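Side-chain contacts in cysteine desulfurase (Stenotrophomonas maltophilia, PDB 6WCI), which probably removes sulfur from L-cysteine with the help of pyridoxal 5'-phosphate, leaving L-alanine and passing the sulfur on to a carrier: residues Leu31-Leu36 / Leu402-Thr407; Val46-Ala51 / Glu412-Ala417; Glu205-Ala210 / Ile215-Asp220; Glu209-Gly214 / Gly236-Ala241. All coordinates share one frame; numbering follows the deposited sequence. Where two conformers were deposited one is given.

Contact 1 (Leu31-Leu36 / Leu402-Thr407)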
loop_
_atom_site.group_PDB
_atom_site.type_symbol
_atom_site.label_atom_id
_atom_site.label_comp_id
_atom_site.label_asym_id
_atom_site.label_seq_id
_atom_site.Cartn_x
_atom_site.Cartn_y
_atom_site.Cartn_z
ATOM N N LEU B 31 -15.499 -15.950 -19.300
ATOM C CA LEU B 31 -16.586 -14.971 -19.264
ATOM C C LEU B 31 -16.674 -14.242 -17.929
ATOM O O LEU B 31 -17.358 -13.215 -17.842
ATOM C CB LEU B 31 -17.923 -15.644 -19.565
ATOM C CG LEU B 31 -18.037 -16.357 -20.915
ATOM C CD1 LEU B 31 -19.436 -16.924 -21.093
ATOM C CD2 LEU B 31 -17.681 -15.422 -22.057
ATOM N N ASP B 32 -15.998 -14.743 -16.896
ATOM C CA ASP B 32 -15.960 -14.048 -15.616
ATOM C C ASP B 32 -15.152 -12.765 -15.662
ATOM O O ASP B 32 -15.226 -11.983 -14.712
ATOM C CB ASP B 32 -15.367 -14.955 -14.537
ATOM C CG ASP B 32 -16.364 -15.947 -14.010
ATOM O OD1 ASP B 32 -17.574 -15.656 -14.078
ATOM O OD2 ASP B 32 -15.939 -17.017 -13.538
ATOM N N PHE B 33 -14.383 -12.534 -16.725
ATOM C CA PHE B 33 -13.433 -11.428 -16.796
ATOM C C PHE B 33 -13.966 -10.365 -17.745
ATOM O O PHE B 33 -13.745 -10.448 -18.959
ATOM C CB PHE B 33 -12.064 -11.940 -17.258
ATOM C CG PHE B 33 -11.411 -12.880 -16.273
ATOM C CD1 PHE B 33 -11.780 -14.220 -16.217
ATOM C CD2 PHE B 33 -10.431 -12.419 -15.399
ATOM C CE1 PHE B 33 -11.178 -15.092 -15.303
ATOM C CE2 PHE B 33 -9.814 -13.280 -14.484
ATOM C CZ PHE B 33 -10.186 -14.616 -14.434
ATOM N N PRO B 34 -14.658 -9.337 -17.244
ATOM C CA PRO B 34 -15.387 -8.443 -18.157
ATOM C C PRO B 34 -14.491 -7.624 -19.070
ATOM O O PRO B 34 -14.929 -7.278 -20.173
ATOM C CB PRO B 34 -16.195 -7.550 -17.203
ATOM C CG PRO B 34 -15.429 -7.572 -15.914
ATOM C CD PRO B 34 -14.835 -8.960 -15.830
ATOM N N LEU B 35 -13.243 -7.339 -18.679
ATOM C CA LEU B 35 -12.383 -6.490 -19.505
ATOM C C LEU B 35 -12.052 -7.138 -20.847
ATOM O O LEU B 35 -11.915 -6.433 -21.856
ATOM C CB LEU B 35 -11.098 -6.150 -18.751
ATOM C CG LEU B 35 -10.037 -5.290 -19.460
ATOM C CD1 LEU B 35 -9.316 -4.427 -18.450
ATOM C CD2 LEU B 35 -9.010 -6.130 -20.265
ATOM N N LEU B 36 -11.908 -8.467 -20.882
ATOM C CA LEU B 36 -11.559 -9.163 -22.116
ATOM C C LEU B 36 -12.567 -8.927 -23.240
ATOM O O LEU B 36 -12.271 -9.273 -24.387
ATOM C CB LEU B 36 -11.415 -10.668 -21.835
ATOM C CG LEU B 36 -10.455 -11.013 -20.682
ATOM C CD1 LEU B 36 -10.388 -12.513 -20.416
ATOM C CD2 LEU B 36 -9.067 -10.469 -20.946
ATOM N N LEU B 402 0.897 -15.677 -20.995
ATOM C CA LEU B 402 -0.459 -16.178 -21.125
ATOM C C LEU B 402 -1.051 -16.475 -19.753
ATOM O O LEU B 402 -0.331 -16.790 -18.800
ATOM C CB LEU B 402 -0.463 -17.444 -21.981
ATOM C CG LEU B 402 0.213 -17.299 -23.351
ATOM C CD1 LEU B 402 0.291 -18.641 -24.098
ATOM C CD2 LEU B 402 -0.512 -16.261 -24.188
ATOM N N ALA B 403 -2.371 -16.359 -19.660
ATOM C CA ALA B 403 -3.123 -16.737 -18.473
ATOM C C ALA B 403 -4.202 -17.733 -18.869
ATOM O O ALA B 403 -4.501 -17.917 -20.051
ATOM C CB ALA B 403 -3.742 -15.518 -17.788
ATOM N N PHE B 404 -4.783 -18.382 -17.859
ATOM C CA PHE B 404 -5.744 -19.447 -18.119
ATOM C C PHE B 404 -6.961 -18.944 -18.896
ATOM O O PHE B 404 -7.578 -19.718 -19.639
ATOM C CB PHE B 404 -6.176 -20.094 -16.804
ATOM C CG PHE B 404 -6.780 -19.121 -15.818
ATOM C CD1 PHE B 404 -8.134 -18.798 -15.876
ATOM C CD2 PHE B 404 -5.997 -18.534 -14.836
ATOM C CE1 PHE B 404 -8.686 -17.901 -14.970
ATOM C CE2 PHE B 404 -6.538 -17.639 -13.932
ATOM C CZ PHE B 404 -7.885 -17.321 -14.000
ATOM N N TYR B 405 -7.317 -17.662 -18.748
ATOM C CA TYR B 405 -8.451 -17.090 -19.470
ATOM C C TYR B 405 -8.119 -16.704 -20.907
ATOM O O TYR B 405 -9.011 -16.264 -21.636
ATOM C CB TYR B 405 -9.016 -15.868 -18.722
ATOM C CG TYR B 405 -7.985 -14.876 -18.244
ATOM C CD1 TYR B 405 -7.351 -14.021 -19.126
ATOM C CD2 TYR B 405 -7.671 -14.774 -16.891
ATOM C CE1 TYR B 405 -6.397 -13.113 -18.684
ATOM C CE2 TYR B 405 -6.724 -13.875 -16.436
ATOM C CZ TYR B 405 -6.095 -13.035 -17.331
ATOM O OH TYR B 405 -5.141 -12.135 -16.877
ATOM N N ASN B 406 -6.868 -16.837 -21.335
ATOM C CA ASN B 406 -6.591 -16.755 -22.758
ATOM C C ASN B 406 -7.060 -18.037 -23.441
ATOM O O ASN B 406 -7.372 -19.040 -22.791
ATOM C CB ASN B 406 -5.102 -16.530 -23.009
ATOM C CG ASN B 406 -4.633 -15.173 -22.535
ATOM O OD1 ASN B 406 -3.724 -15.072 -21.706
ATOM N ND2 ASN B 406 -5.252 -14.116 -23.064
ATOM N N THR B 407 -7.113 -18.002 -24.773
ATOM C CA THR B 407 -7.664 -19.101 -25.551
ATOM C C THR B 407 -6.698 -19.518 -26.654
ATOM O O THR B 407 -5.790 -18.773 -27.035
ATOM C CB THR B 407 -9.011 -18.726 -26.185
ATOM O OG1 THR B 407 -8.795 -17.749 -27.210
ATOM C CG2 THR B 407 -9.962 -18.156 -25.133
#
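The tight part of this contact is the ring of F33, which takes CD2 of Y405 over one face and meets F404 at its CZ corner. Y405 CD2 sits 3.5 Å from F33 CZ, above the F33 plane but displaced toward its rim, and the two planes are inclined at 42°, an oblique pair. At the same F33 CZ, F404 CZ comes obliquely to 3.6 Å, with planes at 66°. In F404 and Y405 CG lies between the backbone N and the carbonyl carbon (chi1 58° for F404), which turns two consecutive residues of a type I turn, A403 to N406, onto the same partner. The turn is braced from within by N406, whose OD1 accepts a nearly straight bond from A403 N at 2.8 Å, on a lone pair in the carbonyl plane.

The looser side lies at L36, where one methyl, CD1, rests 3.6 Å from Y405 CD1. Leucine suits the place because its apolar branch can lie against the tyrosine ring at a partly exposed border. Tyrosine is apolar along the ring and polar at the tip: its OH is hydrogen-bonded to Q55 N, while N50 OD1 approaches it very closely, at a doubtful length. F33 also packs on P57, and F404 on V29 and V321. The arrangement is a buried aromatic cluster that fastens the N-terminal segment to the turn between strand 397-401 and helix 408-422.

Contact 2 (Val46-Ala51 / Glu412-Ala417)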
loop_
_atom_site.group_PDB
_atom_site.type_symbol
_atom_site.label_atom_id
_atom_site.label_comp_id
_atom_site.label_asym_id
_atom_site.label_seq_id
_atom_site.Cartn_x
_atom_site.Cartn_y
_atom_site.Cartn_z
ATOM N N VAL B 46 -6.359 -8.722 -27.383
ATOM C CA VAL B 46 -5.659 -9.963 -27.079
ATOM C C VAL B 46 -4.606 -9.602 -26.042
ATOM O O VAL B 46 -3.534 -9.088 -26.385
ATOM C CB VAL B 46 -5.027 -10.603 -28.320
ATOM C CG1 VAL B 46 -4.253 -11.844 -27.931
ATOM C CG2 VAL B 46 -6.095 -10.943 -29.360
ATOM N N TYR B 47 -4.907 -9.864 -24.769
ATOM C CA TYR B 47 -4.072 -9.404 -23.663
ATOM C C TYR B 47 -3.047 -10.482 -23.332
ATOM O O TYR B 47 -3.334 -11.431 -22.602
ATOM C CB TYR B 47 -4.922 -9.053 -22.447
ATOM C CG TYR B 47 -4.104 -8.444 -21.327
ATOM C CD1 TYR B 47 -3.745 -7.104 -21.358
ATOM C CD2 TYR B 47 -3.671 -9.213 -20.252
ATOM C CE1 TYR B 47 -2.990 -6.539 -20.341
ATOM C CE2 TYR B 47 -2.915 -8.648 -19.214
ATOM C CZ TYR B 47 -2.579 -7.313 -19.278
ATOM O OH TYR B 47 -1.809 -6.738 -18.285
ATOM N N PHE B 48 -1.847 -10.335 -23.872
ATOM C CA PHE B 48 -0.749 -11.270 -23.638
ATOM C C PHE B 48 0.328 -10.611 -22.783
ATOM O O PHE B 48 1.523 -10.852 -22.966
ATOM C CB PHE B 48 -0.161 -11.778 -24.955
ATOM C CG PHE B 48 -0.989 -12.863 -25.640
ATOM C CD1 PHE B 48 -2.198 -13.295 -25.112
ATOM C CD2 PHE B 48 -0.538 -13.450 -26.811
ATOM C CE1 PHE B 48 -2.940 -14.290 -25.752
ATOM C CE2 PHE B 48 -1.268 -14.443 -27.452
ATOM C CZ PHE B 48 -2.470 -14.863 -26.923
ATOM N N ASP B 49 -0.090 -9.755 -21.840
ATOM C CA ASP B 49 0.830 -9.080 -20.927
ATOM C C ASP B 49 0.478 -9.383 -19.471
ATOM O O ASP B 49 0.557 -8.518 -18.596
ATOM C CB ASP B 49 0.839 -7.571 -21.176
ATOM C CG ASP B 49 2.066 -6.896 -20.597
ATOM O OD1 ASP B 49 3.085 -7.590 -20.434
ATOM O OD2 ASP B 49 2.010 -5.682 -20.277
ATOM N N ASN B 50 0.101 -10.633 -19.195
ATOM C CA ASN B 50 -0.366 -11.004 -17.864
ATOM C C ASN B 50 0.756 -10.995 -16.837
ATOM O O ASN B 50 0.497 -10.789 -15.648
ATOM C CB ASN B 50 -1.018 -12.375 -17.909
ATOM C CG ASN B 50 -2.252 -12.377 -18.748
ATOM O OD1 ASN B 50 -3.274 -11.821 -18.345
ATOM N ND2 ASN B 50 -2.167 -12.970 -19.939
ATOM N N ALA B 51 1.993 -11.228 -17.268
ATOM C CA ALA B 51 3.122 -11.156 -16.351
ATOM C C ALA B 51 3.377 -9.735 -15.871
ATOM O O ALA B 51 3.999 -9.553 -14.821
ATOM C CB ALA B 51 4.374 -11.731 -17.016
ATOM N N GLU B 412 -3.812 -18.276 -32.093
ATOM C CA GLU B 412 -3.749 -18.282 -33.554
ATOM C C GLU B 412 -3.873 -16.869 -34.113
ATOM O O GLU B 412 -3.123 -16.493 -35.021
ATOM C CB GLU B 412 -4.832 -19.196 -34.132
ATOM C CG GLU B 412 -4.646 -20.681 -33.812
ATOM C CD GLU B 412 -3.398 -21.288 -34.457
ATOM O OE1 GLU B 412 -2.904 -22.316 -33.949
ATOM O OE2 GLU B 412 -2.910 -20.742 -35.468
ATOM N N ARG B 413 -4.795 -16.065 -33.565
ATOM C CA ARG B 413 -4.898 -14.658 -33.953
ATOM C C ARG B 413 -3.582 -13.924 -33.725
ATOM O O ARG B 413 -3.212 -13.039 -34.504
ATOM C CB ARG B 413 -6.013 -13.970 -33.160
ATOM C CG ARG B 413 -7.412 -14.505 -33.405
ATOM C CD ARG B 413 -8.450 -13.607 -32.735
ATOM N NE ARG B 413 -8.230 -12.203 -33.077
ATOM C CZ ARG B 413 -8.644 -11.641 -34.208
ATOM N NH1 ARG B 413 -9.310 -12.362 -35.095
ATOM N NH2 ARG B 413 -8.397 -10.361 -34.449
ATOM N N PHE B 414 -2.879 -14.261 -32.641
ATOM C CA PHE B 414 -1.594 -13.635 -32.346
ATOM C C PHE B 414 -0.579 -13.920 -33.452
ATOM O O PHE B 414 0.093 -13.009 -33.950
ATOM C CB PHE B 414 -1.084 -14.141 -30.993
ATOM C CG PHE B 414 0.311 -13.689 -30.650
ATOM C CD1 PHE B 414 1.423 -14.372 -31.130
ATOM C CD2 PHE B 414 0.509 -12.593 -29.824
ATOM C CE1 PHE B 414 2.699 -13.955 -30.805
ATOM C CE2 PHE B 414 1.781 -12.172 -29.493
ATOM C CZ PHE B 414 2.878 -12.851 -29.980
ATOM N N MET B 415 -0.439 -15.187 -33.833
ATOM C CA MET B 415 0.571 -15.548 -34.821
ATOM C C MET B 415 0.300 -14.888 -36.163
ATOM O O MET B 415 1.241 -14.548 -36.890
ATOM C CB MET B 415 0.629 -17.062 -34.967
ATOM C CG MET B 415 0.797 -17.757 -33.645
ATOM S SD MET B 415 2.483 -17.585 -33.026
ATOM C CE MET B 415 2.296 -18.165 -31.340
ATOM N N THR B 416 -0.976 -14.697 -36.503
ATOM C CA THR B 416 -1.317 -13.977 -37.725
ATOM C C THR B 416 -0.911 -12.513 -37.627
ATOM O O THR B 416 -0.414 -11.930 -38.598
ATOM C CB THR B 416 -2.816 -14.120 -38.002
ATOM O OG1 THR B 416 -3.086 -15.448 -38.476
ATOM C CG2 THR B 416 -3.285 -13.099 -39.032
ATOM N N ALA B 417 -1.100 -11.907 -36.453
ATOM C CA ALA B 417 -0.651 -10.533 -36.262
ATOM C C ALA B 417 0.870 -10.445 -36.273
ATOM O O ALA B 417 1.437 -9.468 -36.776
ATOM C CB ALA B 417 -1.215 -9.977 -34.954
#
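F48 and F414 carry the aromatic part of this contact, meeting through the CD2 sides of their rings, with F48 CD2 3.3 Å from F414 CD2. The planes are inclined at 33° and the centroids lie 5.3 Å apart, an oblique pairing. F48 CE2 slides farther along its partner and reaches the stem of the side chain, 3.6 Å from F414 CB. F414 points its CG opposite the backbone N (chi1 173°), and this carries its ring off the helix toward the strand. Phenylalanine fits both places, since flat, wholly apolar rings can pack between helix and sheet; F332 of helix 318-336 touches both, and V378 lies against them from the sheet.

The second kind of contact, methyl against guanidinium, is looser. V46 CG2 approaches the edge of the R413 guanidinium, 4.5 Å from NE, and arginine suits this exposed border because its long chain carries the guanidinium there, where its edge passes the valine methyl. Yet NE is covered here and has no polar partner in the model. Within its own segment V46 lays CG1 over one face of the F48 ring.

This is helix-on-sheet packing in the smaller domain of a fold-type I PLP enzyme, with helix 408-422 packed against the mixed sheet at strands 43-47 and 376-381.

Contact 3 (Glu205-Ala210 / Ile215-Asp220)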
loop_
_atom_site.group_PDB
_atom_site.type_symbol
_atom_site.label_atom_id
_atom_site.label_comp_id
_atom_site.label_asym_id
_atom_site.label_seq_id
_atom_site.Cartn_x
_atom_site.Cartn_y
_atom_site.Cartn_z
ATOM N N GLU B 205 14.278 -28.329 -3.424
ATOM C CA GLU B 205 15.647 -28.832 -3.375
ATOM C C GLU B 205 16.619 -27.750 -2.909
ATOM O O GLU B 205 17.426 -27.971 -1.999
ATOM C CB GLU B 205 16.054 -29.380 -4.750
ATOM N N ILE B 206 16.520 -26.556 -3.499
ATOM C CA ILE B 206 17.441 -25.464 -3.185
ATOM C C ILE B 206 17.363 -25.091 -1.708
ATOM O O ILE B 206 18.387 -24.952 -1.034
ATOM C CB ILE B 206 17.145 -24.255 -4.089
ATOM C CG1 ILE B 206 17.606 -24.551 -5.517
ATOM C CG2 ILE B 206 17.799 -22.994 -3.541
ATOM C CD1 ILE B 206 16.817 -23.803 -6.573
ATOM N N CYS B 207 16.148 -24.912 -1.184
ATOM C CA CYS B 207 16.010 -24.490 0.201
ATOM C C CYS B 207 16.476 -25.557 1.174
ATOM O O CYS B 207 16.998 -25.227 2.242
ATOM C CB CYS B 207 14.566 -24.105 0.491
ATOM S SG CYS B 207 14.100 -22.603 -0.344
ATOM N N ARG B 208 16.290 -26.833 0.838
ATOM C CA ARG B 208 16.813 -27.886 1.697
ATOM C C ARG B 208 18.333 -27.831 1.757
ATOM O O ARG B 208 18.928 -28.020 2.823
ATOM C CB ARG B 208 16.350 -29.259 1.206
ATOM C CG ARG B 208 16.991 -30.416 1.959
ATOM C CD ARG B 208 16.839 -31.731 1.227
ATOM N NE ARG B 208 17.451 -31.699 -0.101
ATOM C CZ ARG B 208 16.773 -31.828 -1.239
ATOM N NH1 ARG B 208 15.457 -32.012 -1.213
ATOM N NH2 ARG B 208 17.407 -31.784 -2.404
ATOM N N GLU B 209 18.980 -27.580 0.616
ATOM C CA GLU B 209 20.436 -27.512 0.597
ATOM C C GLU B 209 20.923 -26.223 1.244
ATOM O O GLU B 209 21.958 -26.212 1.918
ATOM C CB GLU B 209 20.946 -27.634 -0.838
ATOM C CG GLU B 209 22.448 -27.698 -0.970
ATOM C CD GLU B 209 23.060 -28.894 -0.258
ATOM O OE1 GLU B 209 22.480 -30.000 -0.332
ATOM O OE2 GLU B 209 24.120 -28.715 0.386
ATOM N N ALA B 210 20.181 -25.129 1.069
ATOM C CA ALA B 210 20.550 -23.893 1.743
ATOM C C ALA B 210 20.464 -24.059 3.257
ATOM O O ALA B 210 21.404 -23.721 3.984
ATOM C CB ALA B 210 19.659 -22.745 1.268
ATOM N N ILE B 215 21.988 -21.174 5.417
ATOM C CA ILE B 215 21.775 -20.059 4.500
ATOM C C ILE B 215 20.286 -19.736 4.460
ATOM O O ILE B 215 19.461 -20.589 4.100
ATOM C CB ILE B 215 22.322 -20.371 3.100
ATOM C CG1 ILE B 215 23.843 -20.539 3.159
ATOM C CG2 ILE B 215 21.920 -19.277 2.119
ATOM C CD1 ILE B 215 24.468 -20.991 1.855
ATOM N N ILE B 216 19.942 -18.502 4.834
ATOM C CA ILE B 216 18.555 -18.057 4.782
ATOM C C ILE B 216 18.105 -17.928 3.331
ATOM O O ILE B 216 18.839 -17.412 2.476
ATOM C CB ILE B 216 18.393 -16.718 5.521
ATOM C CG1 ILE B 216 18.687 -16.883 7.021
ATOM C CG2 ILE B 216 17.003 -16.142 5.262
ATOM C CD1 ILE B 216 17.829 -17.934 7.716
ATOM N N THR B 217 16.889 -18.379 3.044
ATOM C CA THR B 217 16.331 -18.283 1.698
ATOM C C THR B 217 15.155 -17.318 1.672
ATOM O O THR B 217 14.211 -17.460 2.458
ATOM C CB THR B 217 15.888 -19.647 1.173
ATOM O OG1 THR B 217 15.069 -20.311 2.144
ATOM C CG2 THR B 217 17.090 -20.504 0.854
ATOM N N VAL B 218 15.218 -16.351 0.755
ATOM C CA VAL B 218 14.109 -15.460 0.434
ATOM C C VAL B 218 13.619 -15.813 -0.971
ATOM O O VAL B 218 14.321 -15.583 -1.967
ATOM C CB VAL B 218 14.526 -13.985 0.528
ATOM C CG1 VAL B 218 13.338 -13.092 0.249
ATOM C CG2 VAL B 218 15.122 -13.686 1.915
ATOM N N VAL B 219 12.423 -16.384 -1.064
ATOM C CA VAL B 219 11.903 -16.902 -2.323
ATOM C C VAL B 219 10.861 -15.929 -2.860
ATOM O O VAL B 219 9.885 -15.596 -2.170
ATOM C CB VAL B 219 11.316 -18.313 -2.154
ATOM C CG1 VAL B 219 10.696 -18.782 -3.443
ATOM C CG2 VAL B 219 12.391 -19.287 -1.700
ATOM N N ASP B 220 11.078 -15.469 -4.089
ATOM C CA ASP B 220 10.171 -14.557 -4.777
ATOM C C ASP B 220 9.133 -15.390 -5.526
ATOM O O ASP B 220 9.437 -16.000 -6.556
ATOM C CB ASP B 220 10.964 -13.656 -5.719
ATOM C CG ASP B 220 10.104 -12.643 -6.435
ATOM O OD1 ASP B 220 8.851 -12.723 -6.378
ATOM O OD2 ASP B 220 10.703 -11.744 -7.058
HETATM O O HOH W 1 16.026 -22.656 3.141
#
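Helix 205-210 and strand 216-220 run almost antiparallel, at 157° between their directions, with axes 8.4 Å apart at closest approach. The chain reverses between them, and the turn is tied where I215 N donates a hydrogen bond to A210 O at 3.0 Å, part of the Schellman ending of the helix. The CA atoms of A210 and I215 are 4.9 Å apart there.

Among the side chains the methyl of A210 is packed tightly: its CB lies 3.4 Å from T217 CG2, closer than usual for two carbons, and 4.0 Å from I215 CB. Alanine suits a point where helix and strand come so close, and threonine suits the strand opposite because it offers this buried interface both a methyl and a hydroxyl. This is the second half of a beta-alpha-beta unit, strand 185-191, helix 203-212 and strand 216-220, in the large PLP-binding domain, and the inward residues T217 and V219 face the helix while I216 and V218 point to the other side of the sheet.

C207 lies over the next part of the strand, its sulfur 3.5 Å from T217 OG1 and 4.0 Å from V219 CG2; a small, polarisable side chain serves well between a hydroxyl and a methyl. With T217 CG2 turned to the alanine, OG1 is left between its backbone N and carbonyl carbon (chi1 50°). There it meets a water at 2.7 Å that also lies within hydrogen-bonding distance of C207 O.

Contact 4 (Glu209-Gly214 / Gly236-Ala241)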
loop_
_atom_site.group_PDB
_atom_site.type_symbol
_atom_site.label_atom_id
_atom_site.label_comp_id
_atom_site.label_asym_id
_atom_site.label_seq_id
_atom_site.Cartn_x
_atom_site.Cartn_y
_atom_site.Cartn_z
ATOM N N GLU B 209 18.980 -27.580 0.616
ATOM C CA GLU B 209 20.436 -27.512 0.597
ATOM C C GLU B 209 20.923 -26.223 1.244
ATOM O O GLU B 209 21.958 -26.212 1.918
ATOM C CB GLU B 209 20.946 -27.634 -0.838
ATOM C CG GLU B 209 22.448 -27.698 -0.970
ATOM C CD GLU B 209 23.060 -28.894 -0.258
ATOM O OE1 GLU B 209 22.480 -30.000 -0.332
ATOM O OE2 GLU B 209 24.120 -28.715 0.386
ATOM N N ALA B 210 20.181 -25.129 1.069
ATOM C CA ALA B 210 20.550 -23.893 1.743
ATOM C C ALA B 210 20.464 -24.059 3.257
ATOM O O ALA B 210 21.404 -23.721 3.984
ATOM C CB ALA B 210 19.659 -22.745 1.268
ATOM N N ARG B 211 19.349 -24.614 3.745
ATOM C CA ARG B 211 19.186 -24.816 5.182
ATOM C C ARG B 211 20.280 -25.710 5.749
ATOM O O ARG B 211 20.677 -25.552 6.909
ATOM C CB ARG B 211 17.806 -25.407 5.488
ATOM C CG ARG B 211 17.468 -25.426 6.985
ATOM C CD ARG B 211 15.984 -25.676 7.233
ATOM N NE ARG B 211 15.153 -24.799 6.409
ATOM C CZ ARG B 211 14.899 -23.524 6.691
ATOM N NH1 ARG B 211 15.410 -22.972 7.785
ATOM N NH2 ARG B 211 14.138 -22.800 5.877
ATOM N N LYS B 212 20.778 -26.651 4.954
ATOM C CA LYS B 212 21.849 -27.514 5.426
ATOM C C LYS B 212 23.134 -26.724 5.664
ATOM O O LYS B 212 23.953 -27.113 6.507
ATOM C CB LYS B 212 22.073 -28.649 4.422
ATOM C CG LYS B 212 22.636 -29.917 5.029
ATOM C CD LYS B 212 22.454 -31.123 4.101
ATOM C CE LYS B 212 23.650 -31.311 3.177
ATOM N NZ LYS B 212 23.626 -32.645 2.512
ATOM N N ARG B 213 23.320 -25.616 4.948
ATOM C CA ARG B 213 24.513 -24.790 5.076
ATOM C C ARG B 213 24.277 -23.537 5.916
ATOM O O ARG B 213 25.119 -22.633 5.921
ATOM C CB ARG B 213 25.023 -24.406 3.689
ATOM C CG ARG B 213 24.981 -25.557 2.710
ATOM C CD ARG B 213 25.728 -25.239 1.440
ATOM N NE ARG B 213 25.616 -26.324 0.477
ATOM C CZ ARG B 213 26.568 -26.644 -0.394
ATOM N NH1 ARG B 213 27.711 -25.968 -0.410
ATOM N NH2 ARG B 213 26.381 -27.652 -1.230
ATOM N N GLY B 214 23.159 -23.464 6.630
ATOM C CA GLY B 214 22.866 -22.269 7.405
ATOM C C GLY B 214 22.648 -21.032 6.561
ATOM O O GLY B 214 23.074 -19.937 6.948
ATOM N N GLY B 236 9.949 -25.294 2.498
ATOM C CA GLY B 236 11.026 -25.273 3.465
ATOM C C GLY B 236 11.908 -24.050 3.375
ATOM O O GLY B 236 13.081 -24.111 3.756
ATOM N N CYS B 237 11.383 -22.942 2.863
ATOM C CA CYS B 237 12.126 -21.695 2.799
ATOM C C CYS B 237 11.931 -20.912 4.096
ATOM O O CYS B 237 11.089 -21.255 4.928
ATOM C CB CYS B 237 11.681 -20.870 1.590
ATOM S SG CYS B 237 9.898 -20.453 1.548
ATOM N N ASP B 238 12.732 -19.856 4.274
ATOM C CA ASP B 238 12.571 -18.977 5.434
ATOM C C ASP B 238 11.577 -17.838 5.205
ATOM O O ASP B 238 10.965 -17.358 6.170
ATOM C CB ASP B 238 13.922 -18.383 5.835
ATOM C CG ASP B 238 14.926 -19.448 6.214
ATOM O OD1 ASP B 238 14.809 -19.992 7.334
ATOM O OD2 ASP B 238 15.798 -19.768 5.366
ATOM N N PHE B 239 11.429 -17.380 3.964
ATOM C CA PHE B 239 10.583 -16.243 3.609
ATOM C C PHE B 239 10.071 -16.452 2.193
ATOM O O PHE B 239 10.858 -16.784 1.315
ATOM C CB PHE B 239 11.348 -14.917 3.612
ATOM C CG PHE B 239 11.945 -14.540 4.937
ATOM C CD1 PHE B 239 11.208 -13.809 5.863
ATOM C CD2 PHE B 239 13.253 -14.861 5.232
ATOM C CE1 PHE B 239 11.770 -13.443 7.082
ATOM C CE2 PHE B 239 13.822 -14.497 6.440
ATOM C CZ PHE B 239 13.077 -13.784 7.370
ATOM N N TYR B 240 8.782 -16.164 1.960
ATOM C CA TYR B 240 8.161 -16.309 0.646
ATOM C C TYR B 240 7.250 -15.113 0.386
ATOM O O TYR B 240 6.384 -14.801 1.211
ATOM C CB TYR B 240 7.375 -17.625 0.571
ATOM C CG TYR B 240 6.942 -18.064 -0.817
ATOM C CD1 TYR B 240 5.788 -17.564 -1.402
ATOM C CD2 TYR B 240 7.678 -19.007 -1.525
ATOM C CE1 TYR B 240 5.383 -17.994 -2.679
ATOM C CE2 TYR B 240 7.285 -19.437 -2.785
ATOM C CZ TYR B 240 6.146 -18.928 -3.358
ATOM O OH TYR B 240 5.776 -19.370 -4.617
ATOM N N ALA B 241 7.461 -14.433 -0.744
ATOM C CA ALA B 241 6.786 -13.180 -1.077
ATOM C C ALA B 241 5.897 -13.340 -2.310
ATOM O O ALA B 241 6.323 -13.904 -3.319
ATOM C CB ALA B 241 7.817 -12.078 -1.334
#
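G236 O receives the shortest polar bond here, from R211 NH2 at 2.7 Å and nearly straight (172°). The oxygen lies in the guanidinium plane, although the nitrogen stands above the plane of the carbonyl; a second, weak bond comes from R211 NE at 3.4 Å. The same guanidinium grips D238 with its other edge: NH1 meets OD1 at 3.1 Å in a salt bridge, on the syn side of the carboxylate, and NH2 adds a weak bond to that oxygen. The two flat groups are turned 61° apart, so this is no coplanar, two-oxygen pairing.

Arginine suits the place because one planar group can serve a backbone carbonyl and a carboxylate together. Its chain leaves the helix extended and then bends at chi3 (-49°), swinging the guanidinium onto the loop. The aspartate is divided between partners: OD2 accepts from T217 N, and OD1 also from H262 NE2, which probably favours the charged form. G236, just past helix 232-235, takes a positive phi that suits glycine.

On the helix itself E209 OE2 is gripped side-on by R213 NE and NH2, with R213 NE lying 2.8 Å from E209 OE2. G214, with positive phi, is the C-prime residue of the Schellman motif that ends the helix. R211 thus reaches from the last turn of helix 203-212 to the loop between helix 232-235 and strand 239-243, which lies beside strand 216-220 in the seven-stranded sheet.

Overall arrangement
The four contacts form two pairs on opposite sides of the chain's centre. Contacts 1 and 2 lie 12 Å apart between centres and meet where the residue range 402-407 touches 46-51, through Y405 OH and N50 OD1; their segments alternate along the chain, joining the N-terminal part to the C-terminal one. Contacts 3 and 4, only 3 Å apart between centres, share E209 and A210 and the same sheet, and both nest inside the loops closed by contacts 1 and 2. Centres of contacts 2 and 3 are 35 Å apart, their nearest atoms about 10 Å. Contact 3's strand ends at D220, whose OD2 lies near the pyridine nitrogen of the PLP-lysine at position 246, so the active site lies at that end.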